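Local coordinates for cytochrome c-552/4 domain-containing protein (Ignicoccus hospitalis KIN4/I, PDB 4QO5) that binds eight c-type hemes and, as a membrane-associated octaheme cytochrome c, probably passes electrons along them, at residues 50-55 and 59-64; 369-372 and 377-380; 402-407 and 415-420; 428-433 and 475-480. One frame throughout, in Å; residues are numbered along the deposited sequence.

In the fold
The four contacts follow one another in series along the chain; contact 4 joins helix 413-447 to helix 464-485. Contact 1 lies apart, beside one heme near the N-terminal end, its centre about 48 Å from that of contact 2 and on the opposite side of the chain's centre. Contacts 3 and 4 share helix 413-447, with centres about 21 Å apart, and both touch the second subunit. Contact 2, a loop reversal, approaches contact 4 to about 5 Å between nearest atoms without touching it. Contacts 1 and 3 border bound hemes, whereas contacts 2 and 4 join protein to protein; contacts 2, 3 and 4 all lie in the last third of the chain.

Contact 1 of 4, residues 50-55 and 59-64; sequences EAWQKP and REVSTP. With HEC (heme c), chain D.
Trp52 spreads one face of its indole over both Val61 and Arg59, and this is the dense half of the contact. Val61 CG2 sits over the five-membered ring, 3.7 Å from its centroid, while Arg59 CD makes a second CH-pi contact above the six-membered ring. Arg59 CG stands anti to the backbone nitrogen (chi1 179°), and the chain then bends at chi3 (67°), which brings the guanidinium nearly parallel to the indole, the planes 20° apart. At the rim of the ring Trp52 NE1 donates to Thr63 O over 2.9 Å, with the oxygen lifted somewhat out of the ring plane. With the indole of Trp52 cut back to an alanine, Thr63 O would probably lose this donor, and Val61 CG2 and the Arg59 chain their cover. The type I turn from Ala51 to Lys54 and the loop that follows form a wall of a heme c site in which Met43 and His114 are the axial ligands. Val61 is wedged in that wall: CG2 faces the indole, whereas CG1 lies 3.5 Å from heme atom C2D. Lys54, extended throughout, carries NZ to propionate atom O2D at 2.7 Å, and Glu60 N donates to O1D of the same carboxylate at 2.9 Å. Ser62 and Thr63 pair through their backbones with Cys113, next to the axial histidine. The side toward Pro55, which is exposed to solvent, is held more loosely, for the bonds from Arg59 NH2 to Lys54 O (2.9 Å) and from Arg59 N to Pro55 O (3.0 Å) are both weak.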
# COMPACT_ATOMS: atom_id res chain seq x y z
N GLU A 50 -16.97 -32.16 -23.90
CA GLU A 50 -17.02 -32.55 -22.49
C GLU A 50 -17.67 -31.49 -21.62
O GLU A 50 -18.45 -31.80 -20.72
CB GLU A 50 -15.61 -32.88 -21.97
CG GLU A 50 -15.08 -34.19 -22.54
CD GLU A 50 -13.59 -34.41 -22.33
OE1 GLU A 50 -13.13 -35.53 -22.65
OE2 GLU A 50 -12.88 -33.48 -21.86
N ALA A 51 -17.34 -30.22 -21.87
CA ALA A 51 -17.93 -29.14 -21.08
C ALA A 51 -19.44 -29.09 -21.29
O ALA A 51 -20.19 -28.85 -20.34
CB ALA A 51 -17.31 -27.82 -21.45
N TRP A 52 -19.88 -29.34 -22.51
CA TRP A 52 -21.32 -29.34 -22.78
C TRP A 52 -22.11 -30.48 -22.10
O TRP A 52 -23.34 -30.42 -22.03
CB TRP A 52 -21.63 -29.26 -24.29
CG TRP A 52 -21.75 -27.82 -24.72
CD1 TRP A 52 -20.83 -27.08 -25.39
CD2 TRP A 52 -22.85 -26.95 -24.43
NE1 TRP A 52 -21.29 -25.80 -25.56
CE2 TRP A 52 -22.52 -25.69 -24.98
CE3 TRP A 52 -24.06 -27.10 -23.76
CZ2 TRP A 52 -23.38 -24.60 -24.88
CZ3 TRP A 52 -24.92 -26.01 -23.67
CH2 TRP A 52 -24.57 -24.78 -24.22
N GLN A 53 -21.41 -31.48 -21.58
CA GLN A 53 -22.07 -32.56 -20.85
C GLN A 53 -22.43 -32.15 -19.41
O GLN A 53 -23.26 -32.80 -18.78
CB GLN A 53 -21.19 -33.81 -20.79
CG GLN A 53 -20.94 -34.45 -22.14
CD GLN A 53 -19.83 -35.49 -22.08
OE1 GLN A 53 -19.57 -36.07 -21.02
NE2 GLN A 53 -19.17 -35.71 -23.21
N LYS A 54 -21.80 -31.09 -18.92
CA LYS A 54 -21.98 -30.65 -17.53
C LYS A 54 -23.31 -29.92 -17.37
O LYS A 54 -23.83 -29.35 -18.33
CB LYS A 54 -20.82 -29.74 -17.12
CG LYS A 54 -19.47 -30.44 -17.13
CD LYS A 54 -18.34 -29.47 -16.87
CE LYS A 54 -16.99 -30.17 -16.92
NZ LYS A 54 -15.85 -29.30 -16.51
N PRO A 55 -23.86 -29.92 -16.14
CA PRO A 55 -25.13 -29.21 -15.89
C PRO A 55 -24.96 -27.71 -16.11
O PRO A 55 -23.84 -27.20 -15.96
CB PRO A 55 -25.40 -29.49 -14.41
CG PRO A 55 -24.53 -30.66 -14.04
CD PRO A 55 -23.34 -30.59 -14.93
N ARG A 59 -21.36 -25.43 -15.96
CA ARG A 59 -20.73 -25.34 -17.27
C ARG A 59 -20.10 -23.95 -17.54
O ARG A 59 -20.70 -22.92 -17.22
CB ARG A 59 -21.81 -25.67 -18.31
CG ARG A 59 -21.42 -25.61 -19.75
CD ARG A 59 -22.49 -26.30 -20.60
NE ARG A 59 -23.76 -25.57 -20.58
CZ ARG A 59 -24.94 -26.11 -20.33
NH1 ARG A 59 -26.02 -25.35 -20.36
NH2 ARG A 59 -25.05 -27.41 -20.07
N GLU A 60 -18.91 -23.93 -18.14
CA GLU A 60 -18.25 -22.67 -18.44
C GLU A 60 -17.90 -22.52 -19.93
O GLU A 60 -16.87 -21.94 -20.27
CB GLU A 60 -16.97 -22.53 -17.60
CG GLU A 60 -17.27 -22.35 -16.09
CD GLU A 60 -16.01 -22.13 -15.27
OE1 GLU A 60 -15.05 -22.91 -15.41
OE2 GLU A 60 -16.00 -21.18 -14.46
N VAL A 61 -18.74 -23.09 -20.78
CA VAL A 61 -18.76 -22.77 -22.21
C VAL A 61 -20.17 -22.29 -22.51
O VAL A 61 -21.09 -22.63 -21.77
CB VAL A 61 -18.48 -23.99 -23.11
CG1 VAL A 61 -17.03 -24.40 -23.02
CG2 VAL A 61 -19.41 -25.15 -22.75
N SER A 62 -20.35 -21.49 -23.56
CA SER A 62 -21.68 -20.96 -23.82
C SER A 62 -22.08 -20.96 -25.29
O SER A 62 -23.26 -20.90 -25.58
CB SER A 62 -21.83 -19.56 -23.22
OG SER A 62 -20.96 -18.64 -23.85
N THR A 63 -21.12 -21.06 -26.20
CA THR A 63 -21.50 -21.24 -27.60
C THR A 63 -22.04 -22.66 -27.77
O THR A 63 -21.37 -23.61 -27.40
CB THR A 63 -20.30 -21.05 -28.54
OG1 THR A 63 -19.71 -19.76 -28.32
CG2 THR A 63 -20.76 -21.14 -30.00
N PRO A 64 -23.25 -22.80 -28.34
CA PRO A 64 -23.82 -24.14 -28.50
C PRO A 64 -22.87 -25.09 -29.21
O PRO A 64 -22.18 -24.66 -30.13
CB PRO A 64 -25.07 -23.90 -29.35
CG PRO A 64 -25.46 -22.49 -29.03
CD PRO A 64 -24.17 -21.75 -28.82
FE HEC D . -12.25 -20.89 -22.71
CHA HEC D . -12.98 -22.53 -19.80
CHB HEC D . -11.74 -17.99 -20.94
CHC HEC D . -11.16 -19.43 -25.53
CHD HEC D . -13.18 -23.63 -24.55
NA HEC D . -12.32 -20.37 -20.74
C1A HEC D . -12.64 -21.20 -19.69
C2A HEC D . -12.52 -20.46 -18.46
C3A HEC D . -12.17 -19.20 -18.79
C4A HEC D . -12.05 -19.12 -20.23
CMA HEC D . -11.94 -18.01 -17.84
CAA HEC D . -12.80 -21.04 -17.03
CBA HEC D . -11.45 -21.38 -16.40
CGA HEC D . -11.61 -21.77 -14.94
O1A HEC D . -12.72 -22.15 -14.50
O2A HEC D . -10.59 -21.69 -14.22
NB HEC D . -11.67 -19.10 -23.10
C1B HEC D . -11.41 -18.04 -22.26
C2B HEC D . -10.75 -17.00 -22.99
C3B HEC D . -10.55 -17.48 -24.24
C4B HEC D . -11.13 -18.77 -24.34
CMB HEC D . -10.32 -15.68 -22.32
CAB HEC D . -9.84 -16.98 -25.50
CBB HEC D . -8.54 -16.18 -25.14
NC HEC D . -12.24 -21.38 -24.68
C1C HEC D . -11.70 -20.67 -25.70
C2C HEC D . -12.03 -21.32 -26.97
C3C HEC D . -12.29 -22.60 -26.62
C4C HEC D . -12.62 -22.58 -25.21
CMC HEC D . -11.26 -20.87 -28.24
CAC HEC D . -12.61 -23.89 -27.43
CBC HEC D . -11.94 -24.07 -28.81
ND HEC D . -12.95 -22.74 -22.27
C1D HEC D . -13.25 -23.73 -23.19
C2D HEC D . -13.64 -24.93 -22.51
C3D HEC D . -13.60 -24.60 -21.03
C4D HEC D . -13.18 -23.21 -20.96
CMD HEC D . -14.05 -26.28 -23.13
CAD HEC D . -13.95 -25.58 -19.90
CBD HEC D . -15.42 -25.32 -19.55
CGD HEC D . -15.95 -26.31 -18.55
O1D HEC D . -17.18 -26.23 -18.20
O2D HEC D . -15.16 -27.18 -18.11

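Contact 2 of 4, residues 369-372 and 377-380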
# COMPACT_ATOMS: atom_id res chain seq x y z
N LEU A 369 -22.58 21.02 -15.13
CA LEU A 369 -21.51 21.52 -14.27
C LEU A 369 -22.04 22.10 -12.97
O LEU A 369 -21.30 22.25 -11.99
CB LEU A 369 -20.70 22.59 -15.00
CG LEU A 369 -20.00 22.13 -16.28
CD1 LEU A 369 -19.27 23.29 -16.93
CD2 LEU A 369 -19.05 20.97 -16.01
N ALA A 370 -23.33 22.43 -12.96
CA ALA A 370 -23.95 23.01 -11.79
C ALA A 370 -25.43 22.63 -11.80
O ALA A 370 -26.00 22.43 -12.87
CB ALA A 370 -23.79 24.52 -11.79
N PRO A 371 -26.05 22.54 -10.62
CA PRO A 371 -27.49 22.28 -10.62
C PRO A 371 -28.25 23.55 -11.01
O PRO A 371 -27.66 24.62 -11.07
CB PRO A 371 -27.78 21.90 -9.16
CG PRO A 371 -26.70 22.58 -8.37
CD PRO A 371 -25.49 22.61 -9.26
N ASP A 372 -29.54 23.43 -11.29
CA ASP A 372 -30.35 24.61 -11.55
C ASP A 372 -30.74 25.20 -10.20
O ASP A 372 -31.27 24.49 -9.34
CB ASP A 372 -31.59 24.24 -12.37
CG ASP A 372 -32.33 25.46 -12.89
OD1 ASP A 372 -32.22 26.56 -12.30
OD2 ASP A 372 -33.02 25.33 -13.93
N LYS A 377 -31.95 20.86 -9.06
CA LYS A 377 -31.61 19.63 -9.77
C LYS A 377 -30.50 19.81 -10.80
O LYS A 377 -30.40 20.86 -11.43
CB LYS A 377 -32.84 19.06 -10.47
CG LYS A 377 -33.87 18.41 -9.55
CD LYS A 377 -34.98 17.79 -10.38
CE LYS A 377 -36.14 17.30 -9.52
NZ LYS A 377 -37.28 16.83 -10.36
N PHE A 378 -29.69 18.78 -10.98
CA PHE A 378 -28.76 18.75 -12.10
C PHE A 378 -29.50 18.39 -13.38
O PHE A 378 -30.61 17.87 -13.34
CB PHE A 378 -27.65 17.74 -11.88
CG PHE A 378 -26.68 18.13 -10.80
CD1 PHE A 378 -25.55 18.87 -11.11
CD2 PHE A 378 -26.89 17.75 -9.48
CE1 PHE A 378 -24.65 19.23 -10.11
CE2 PHE A 378 -26.00 18.11 -8.48
CZ PHE A 378 -24.87 18.85 -8.80
N LEU A 379 -28.89 18.69 -14.52
CA LEU A 379 -29.39 18.21 -15.81
C LEU A 379 -28.60 16.95 -16.19
O LEU A 379 -27.39 16.87 -15.92
CB LEU A 379 -29.22 19.29 -16.88
CG LEU A 379 -29.95 20.60 -16.56
CD1 LEU A 379 -29.54 21.71 -17.51
CD2 LEU A 379 -31.46 20.40 -16.60
N TYR A 380 -29.28 15.97 -16.78
CA TYR A 380 -28.64 14.72 -17.14
C TYR A 380 -28.49 14.64 -18.65
O TYR A 380 -29.29 15.22 -19.39
CB TYR A 380 -29.44 13.51 -16.66
CG TYR A 380 -29.59 13.37 -15.16
CD1 TYR A 380 -28.62 13.85 -14.29
CD2 TYR A 380 -30.70 12.73 -14.61
CE1 TYR A 380 -28.76 13.71 -12.90
CE2 TYR A 380 -30.86 12.59 -13.25
CZ TYR A 380 -29.89 13.08 -12.40
OH TYR A 380 -30.05 12.92 -11.03
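Asp372 N donates to Lys377 O over 2.7 Å in a nearly straight bond (170° at the hydrogen), although the donor lies above the carbonyl plane. The bond ties together the two limbs of a reversal in the long loop between strand 362-363 and helix 393-407. Four residues turn the chain between the limbs, and Asp372 OD1 accepts from Lys374 N, closing an Asx turn at the start of the reversal.

Beside this polar tie, Pro371 and Phe378 lie side by side and point the same way. Pro371 CA and Phe378 CA, 4.0 Å apart, are the nearest CA pair across the limbs. With CG anti to the carbonyl carbon (chi1 -70°), the Phe378 ring turns one face to the proline, and Pro371 CB stands over the ring centre in a CH-pi contact, 4.0 Å from the centroid. The ring of Tyr321 also meets that of Phe378, with the planes inclined at about 50°. Ser368 OG bridges the limbs as well, bonding Ala370 O and Leu379 N. Toward the rim of the phenyl ring, Pro371 CD approaches Phe378 CE1 to 3.6 Å.

Contact 3 of 4, residues 402-407 and 415-420. With HEC (heme c), chain I.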
# COMPACT_ATOMS: atom_id res chain seq x y z
N GLN A 402 -30.84 -5.80 -6.17
CA GLN A 402 -30.02 -6.97 -6.51
C GLN A 402 -28.73 -7.02 -5.70
O GLN A 402 -28.28 -8.09 -5.30
CB GLN A 402 -29.68 -7.02 -8.00
CG GLN A 402 -28.47 -7.91 -8.30
CD GLN A 402 -28.79 -9.41 -8.30
OE1 GLN A 402 -29.28 -9.95 -9.31
NE2 GLN A 402 -28.50 -10.10 -7.19
N MET A 403 -28.11 -5.86 -5.47
CA MET A 403 -26.88 -5.85 -4.69
C MET A 403 -27.18 -6.24 -3.23
O MET A 403 -26.45 -7.04 -2.63
CB MET A 403 -26.19 -4.48 -4.74
CG MET A 403 -24.83 -4.40 -4.00
SD MET A 403 -23.52 -5.33 -4.83
CE MET A 403 -23.33 -6.71 -3.72
N VAL A 404 -28.25 -5.69 -2.68
CA VAL A 404 -28.65 -6.00 -1.31
C VAL A 404 -28.90 -7.51 -1.15
O VAL A 404 -28.59 -8.09 -0.11
CB VAL A 404 -29.85 -5.13 -0.88
CG1 VAL A 404 -30.44 -5.59 0.47
CG2 VAL A 404 -29.41 -3.67 -0.83
N LYS A 405 -29.40 -8.14 -2.19
CA LYS A 405 -29.64 -9.59 -2.19
C LYS A 405 -28.31 -10.37 -2.03
O LYS A 405 -28.27 -11.41 -1.37
CB LYS A 405 -30.38 -10.00 -3.47
CG LYS A 405 -30.86 -11.45 -3.51
CD LYS A 405 -31.67 -11.72 -4.79
CE LYS A 405 -31.78 -13.21 -5.07
NZ LYS A 405 -32.62 -13.50 -6.26
N ILE A 406 -27.24 -9.85 -2.61
CA ILE A 406 -25.91 -10.42 -2.38
C ILE A 406 -25.48 -10.26 -0.93
O ILE A 406 -25.09 -11.24 -0.30
CB ILE A 406 -24.84 -9.83 -3.32
CG1 ILE A 406 -25.20 -10.14 -4.77
CG2 ILE A 406 -23.46 -10.38 -2.94
CD1 ILE A 406 -24.25 -9.53 -5.80
N CYS A 407 -25.57 -9.04 -0.38
CA CYS A 407 -25.19 -8.81 1.02
C CYS A 407 -25.98 -9.73 1.95
O CYS A 407 -25.45 -10.14 3.00
CB CYS A 407 -25.49 -7.39 1.48
SG CYS A 407 -25.14 -6.14 0.27
N TYR A 415 -29.41 -3.91 7.54
CA TYR A 415 -27.98 -3.66 7.69
C TYR A 415 -27.39 -3.18 6.35
O TYR A 415 -26.70 -2.16 6.27
CB TYR A 415 -27.34 -4.99 8.10
CG TYR A 415 -25.87 -5.02 8.45
CD1 TYR A 415 -24.90 -5.11 7.46
CD2 TYR A 415 -25.45 -5.06 9.78
CE1 TYR A 415 -23.55 -5.19 7.78
CE2 TYR A 415 -24.11 -5.14 10.11
CZ TYR A 415 -23.17 -5.21 9.10
OH TYR A 415 -21.85 -5.30 9.43
N ALA A 416 -27.67 -3.93 5.29
CA ALA A 416 -27.16 -3.57 3.97
C ALA A 416 -27.79 -2.27 3.45
O ALA A 416 -27.09 -1.40 2.94
CB ALA A 416 -27.40 -4.70 2.98
N GLU A 417 -29.10 -2.11 3.61
CA GLU A 417 -29.76 -0.89 3.16
C GLU A 417 -29.25 0.35 3.90
O GLU A 417 -29.16 1.43 3.32
CB GLU A 417 -31.29 -0.99 3.34
CG GLU A 417 -31.96 -2.04 2.48
CD GLU A 417 -32.09 -1.63 1.03
OE1 GLU A 417 -31.60 -0.53 0.67
OE2 GLU A 417 -32.70 -2.40 0.25
N TYR A 418 -28.94 0.19 5.19
CA TYR A 418 -28.38 1.28 5.99
C TYR A 418 -27.11 1.83 5.36
O TYR A 418 -26.91 3.05 5.24
CB TYR A 418 -28.08 0.79 7.41
CG TYR A 418 -27.54 1.85 8.32
CD1 TYR A 418 -28.36 2.50 9.24
CD2 TYR A 418 -26.19 2.20 8.29
CE1 TYR A 418 -27.87 3.47 10.08
CE2 TYR A 418 -25.69 3.18 9.13
CZ TYR A 418 -26.53 3.81 10.02
OH TYR A 418 -26.04 4.79 10.86
N ARG A 419 -26.24 0.92 4.95
CA ARG A 419 -24.99 1.32 4.27
C ARG A 419 -25.26 2.02 2.92
O ARG A 419 -24.61 3.01 2.58
CB ARG A 419 -24.05 0.13 4.06
CG ARG A 419 -23.39 -0.39 5.34
CD ARG A 419 -22.54 0.69 6.02
NE ARG A 419 -21.45 1.17 5.17
CZ ARG A 419 -20.46 1.95 5.60
NH1 ARG A 419 -20.42 2.34 6.87
NH2 ARG A 419 -19.51 2.34 4.75
N MET A 420 -26.24 1.52 2.17
CA MET A 420 -26.55 2.14 0.88
C MET A 420 -27.17 3.52 1.08
O MET A 420 -26.96 4.41 0.26
CB MET A 420 -27.42 1.23 -0.01
CG MET A 420 -26.77 -0.14 -0.34
SD MET A 420 -25.11 -0.07 -1.12
CE MET A 420 -23.97 -0.18 0.27
FE HEC I . -20.23 -7.68 4.81
CHA HEC I . -18.55 -6.85 7.66
CHB HEC I . -21.66 -4.53 4.73
CHC HEC I . -21.56 -8.31 1.74
CHD HEC I . -19.50 -10.94 5.23
NA HEC I . -20.10 -6.02 5.95
C1A HEC I . -19.33 -5.87 7.10
C2A HEC I . -19.48 -4.51 7.59
C3A HEC I . -20.35 -3.90 6.78
C4A HEC I . -20.75 -4.82 5.75
CMA HEC I . -20.82 -2.44 6.89
CAA HEC I . -18.80 -3.88 8.85
CBA HEC I . -17.49 -3.19 8.43
CGA HEC I . -16.96 -2.24 9.49
O1A HEC I . -17.69 -1.96 10.47
O2A HEC I . -15.81 -1.75 9.34
NB HEC I . -21.43 -6.65 3.51
C1B HEC I . -21.78 -5.31 3.62
C2B HEC I . -22.31 -4.85 2.36
C3B HEC I . -22.25 -5.89 1.51
C4B HEC I . -21.73 -7.04 2.23
CMB HEC I . -22.76 -3.38 2.20
CAB HEC I . -22.56 -6.01 -0.01
CBB HEC I . -22.60 -4.68 -0.83
NC HEC I . -20.51 -9.27 3.74
C1C HEC I . -21.02 -9.35 2.46
C2C HEC I . -21.06 -10.73 2.04
C3C HEC I . -20.29 -11.37 2.92
C4C HEC I . -20.08 -10.52 4.06
CMC HEC I . -21.37 -11.07 0.55
CAC HEC I . -19.76 -12.82 3.06
CBC HEC I . -19.42 -13.55 1.75
ND HEC I . -19.21 -8.72 6.22
C1D HEC I . -19.06 -10.11 6.21
C2D HEC I . -18.35 -10.54 7.39
C3D HEC I . -18.06 -9.25 8.12
C4D HEC I . -18.61 -8.18 7.34
CMD HEC I . -17.97 -11.98 7.78
CAD HEC I . -17.30 -9.11 9.46
CBD HEC I . -18.35 -8.87 10.54
CGD HEC I . -17.74 -8.05 11.66
O1D HEC I . -17.66 -6.80 11.51
O2D HEC I . -17.36 -8.62 12.71
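Glu417 lays its carboxylate beside Val404, with OE2 3.7 Å from Val404 CG2, while the Tyr415 ring from the same helix is turned edge-on to the heme. That edge points at pyrrole nitrogen NA, with Tyr415 CE1 3.5 Å from heme atom C4A, and the ring stacks on His411. The Glu417 chain bends at chi2 (-75°), which carries its carboxylate across to the valine, the two side chains crossing at about a right angle. Between the helices Ala416 CB fits against Cys407 CB at 3.6 Å and against Val404 CG1 at 4.0 Å.

Cys407 opens a CxxCH heme-attachment motif that ends in His411; its SG is bonded covalently to heme atom CAB, a bond modelled longer than a normal thioether. The motif runs from the last residue of helix 393-407 into the link before helix 413-447; the short segments of these helices are inclined at 132° and come within 9.6 Å. The methyl group of Met403, CE, lies 3.6 Å from heme atom CBB, and Arg419 CG is at the same distance from CMA. A phenylalanine in place of Tyr415 would probably leave Arg221 NH1 of the second subunit without the hydroxyl it bonds across the interface. Arg419 NH2 is hydrogen-bonded to Thr484 O.

Contact 4 of 4, residues 428-433 and 475-480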
# COMPACT_ATOMS: atom_id res chain seq x y z
N GLU A 428 -24.43 12.96 -2.01
CA GLU A 428 -24.96 14.32 -1.88
C GLU A 428 -23.91 15.29 -1.35
O GLU A 428 -23.75 16.39 -1.88
CB GLU A 428 -26.17 14.33 -0.93
CG GLU A 428 -26.56 15.74 -0.52
CD GLU A 428 -27.29 15.80 0.81
OE1 GLU A 428 -28.32 15.09 0.95
OE2 GLU A 428 -26.84 16.54 1.71
N GLU A 429 -23.21 14.90 -0.29
CA GLU A 429 -22.23 15.78 0.33
C GLU A 429 -20.99 15.99 -0.55
O GLU A 429 -20.53 17.12 -0.72
CB GLU A 429 -21.87 15.30 1.73
CG GLU A 429 -23.07 15.47 2.66
CD GLU A 429 -22.88 14.88 4.05
OE1 GLU A 429 -21.81 14.29 4.31
OE2 GLU A 429 -23.82 15.01 4.87
N THR A 430 -20.47 14.93 -1.14
CA THR A 430 -19.30 15.10 -2.01
C THR A 430 -19.65 15.92 -3.24
O THR A 430 -18.83 16.72 -3.70
CB THR A 430 -18.65 13.77 -2.43
OG1 THR A 430 -19.63 12.92 -3.01
CG2 THR A 430 -18.01 13.09 -1.21
N ASN A 431 -20.86 15.73 -3.77
CA ASN A 431 -21.26 16.53 -4.91
C ASN A 431 -21.32 18.02 -4.55
O ASN A 431 -20.97 18.86 -5.36
CB ASN A 431 -22.60 16.03 -5.50
CG ASN A 431 -22.43 14.86 -6.46
OD1 ASN A 431 -21.31 14.43 -6.76
ND2 ASN A 431 -23.55 14.35 -6.98
N LYS A 432 -21.76 18.35 -3.33
CA LYS A 432 -21.81 19.76 -2.92
C LYS A 432 -20.39 20.32 -2.75
O LYS A 432 -20.13 21.48 -3.07
CB LYS A 432 -22.60 19.95 -1.62
CG LYS A 432 -24.12 19.78 -1.76
CD LYS A 432 -24.72 20.93 -2.56
CE LYS A 432 -26.25 20.91 -2.49
NZ LYS A 432 -26.81 19.60 -2.91
N ALA A 433 -19.48 19.51 -2.23
CA ALA A 433 -18.09 19.95 -2.07
C ALA A 433 -17.46 20.21 -3.45
O ALA A 433 -16.71 21.17 -3.62
CB ALA A 433 -17.26 18.91 -1.30
N PHE A 475 -9.93 12.65 -7.21
CA PHE A 475 -9.29 11.90 -6.13
C PHE A 475 -10.18 11.82 -4.89
O PHE A 475 -10.54 10.74 -4.44
CB PHE A 475 -7.95 12.53 -5.70
CG PHE A 475 -6.86 12.50 -6.76
CD1 PHE A 475 -7.05 11.87 -7.97
CD2 PHE A 475 -5.64 13.12 -6.50
CE1 PHE A 475 -6.04 11.85 -8.92
CE2 PHE A 475 -4.63 13.10 -7.44
CZ PHE A 475 -4.83 12.47 -8.65
N TYR A 476 -10.54 12.98 -4.35
CA TYR A 476 -11.07 13.01 -2.97
C TYR A 476 -12.55 12.63 -2.90
O TYR A 476 -12.92 11.76 -2.10
CB TYR A 476 -10.79 14.37 -2.32
CG TYR A 476 -9.32 14.75 -2.43
CD1 TYR A 476 -8.33 13.79 -2.27
CD2 TYR A 476 -8.93 16.05 -2.74
CE1 TYR A 476 -6.98 14.11 -2.39
CE2 TYR A 476 -7.58 16.38 -2.87
CZ TYR A 476 -6.62 15.41 -2.69
OH TYR A 476 -5.29 15.75 -2.81
N SER A 477 -13.38 13.23 -3.75
CA SER A 477 -14.80 12.89 -3.74
C SER A 477 -14.95 11.44 -4.13
O SER A 477 -15.72 10.71 -3.52
CB SER A 477 -15.62 13.79 -4.67
OG SER A 477 -15.60 15.14 -4.24
N ASN A 478 -14.20 11.01 -5.15
CA ASN A 478 -14.22 9.61 -5.54
C ASN A 478 -13.86 8.67 -4.40
O ASN A 478 -14.53 7.67 -4.17
CB ASN A 478 -13.27 9.35 -6.71
CG ASN A 478 -13.84 9.82 -8.04
OD1 ASN A 478 -14.99 10.28 -8.13
ND2 ASN A 478 -13.04 9.72 -9.09
N SER A 479 -12.78 8.98 -3.70
CA SER A 479 -12.34 8.11 -2.61
C SER A 479 -13.38 8.03 -1.51
O SER A 479 -13.63 6.96 -0.94
CB SER A 479 -11.00 8.59 -2.05
OG SER A 479 -9.95 8.32 -2.96
N ILE A 480 -14.01 9.16 -1.21
CA ILE A 480 -15.03 9.19 -0.16
C ILE A 480 -16.21 8.30 -0.52
O ILE A 480 -16.72 7.53 0.31
CB ILE A 480 -15.51 10.63 0.11
CG1 ILE A 480 -14.39 11.43 0.78
CG2 ILE A 480 -16.76 10.63 1.02
CD1 ILE A 480 -14.59 12.93 0.70
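Helix segments 428-433 and 475-480 come closest at Thr430 and Ser477, whose CA atoms are 5.3 Å apart, and the second segment opens with a wider pi-type turn at 475-477. At this approach stand two short side chains, Thr430 and Ser477. Thr430 CB meets Ser477 CB at 3.8 Å, and farther along the methyl group Thr430 CG2 reaches Ile480 CG2 at 3.5 Å, the two side chains sliding past each other in opposite directions. The Thr430 methyl group takes this place because CG2 stands anti to the carbonyl carbon, with OG1 (chi1 54°) left between the backbone nitrogen and that carbon.

The hydroxyls of this buried contact find their partners nearby. Thr430 OG1 is bonded to Gln426 O one turn back in its own helix and to Arg481 NH1, while Ser477 OG is bonded to Ser472 O and to Thr434 OG1, so Thr434, on helix 413-447, links to Ser477 of helix 464-485. Within 475-480, Phe475 O accepts twice, from Ser479 N at 2.9 Å and from Ser479 OG at 2.9 Å, the two donors coming from opposite faces of its carbonyl plane.

The contact joins two long helices of the C-terminal helical part, 413-447 and 464-485; around it, Glu429 OE2 is bonded to Thr161 of the second subunit, and Phe475 packs on Gln500 of the third subunit. Within the chain, helix 498-520 lies against both helices: Leu501 touches Ala433 of helix 413-447 and Ile480 of helix 464-485, while Trp498 also packs on Ile480.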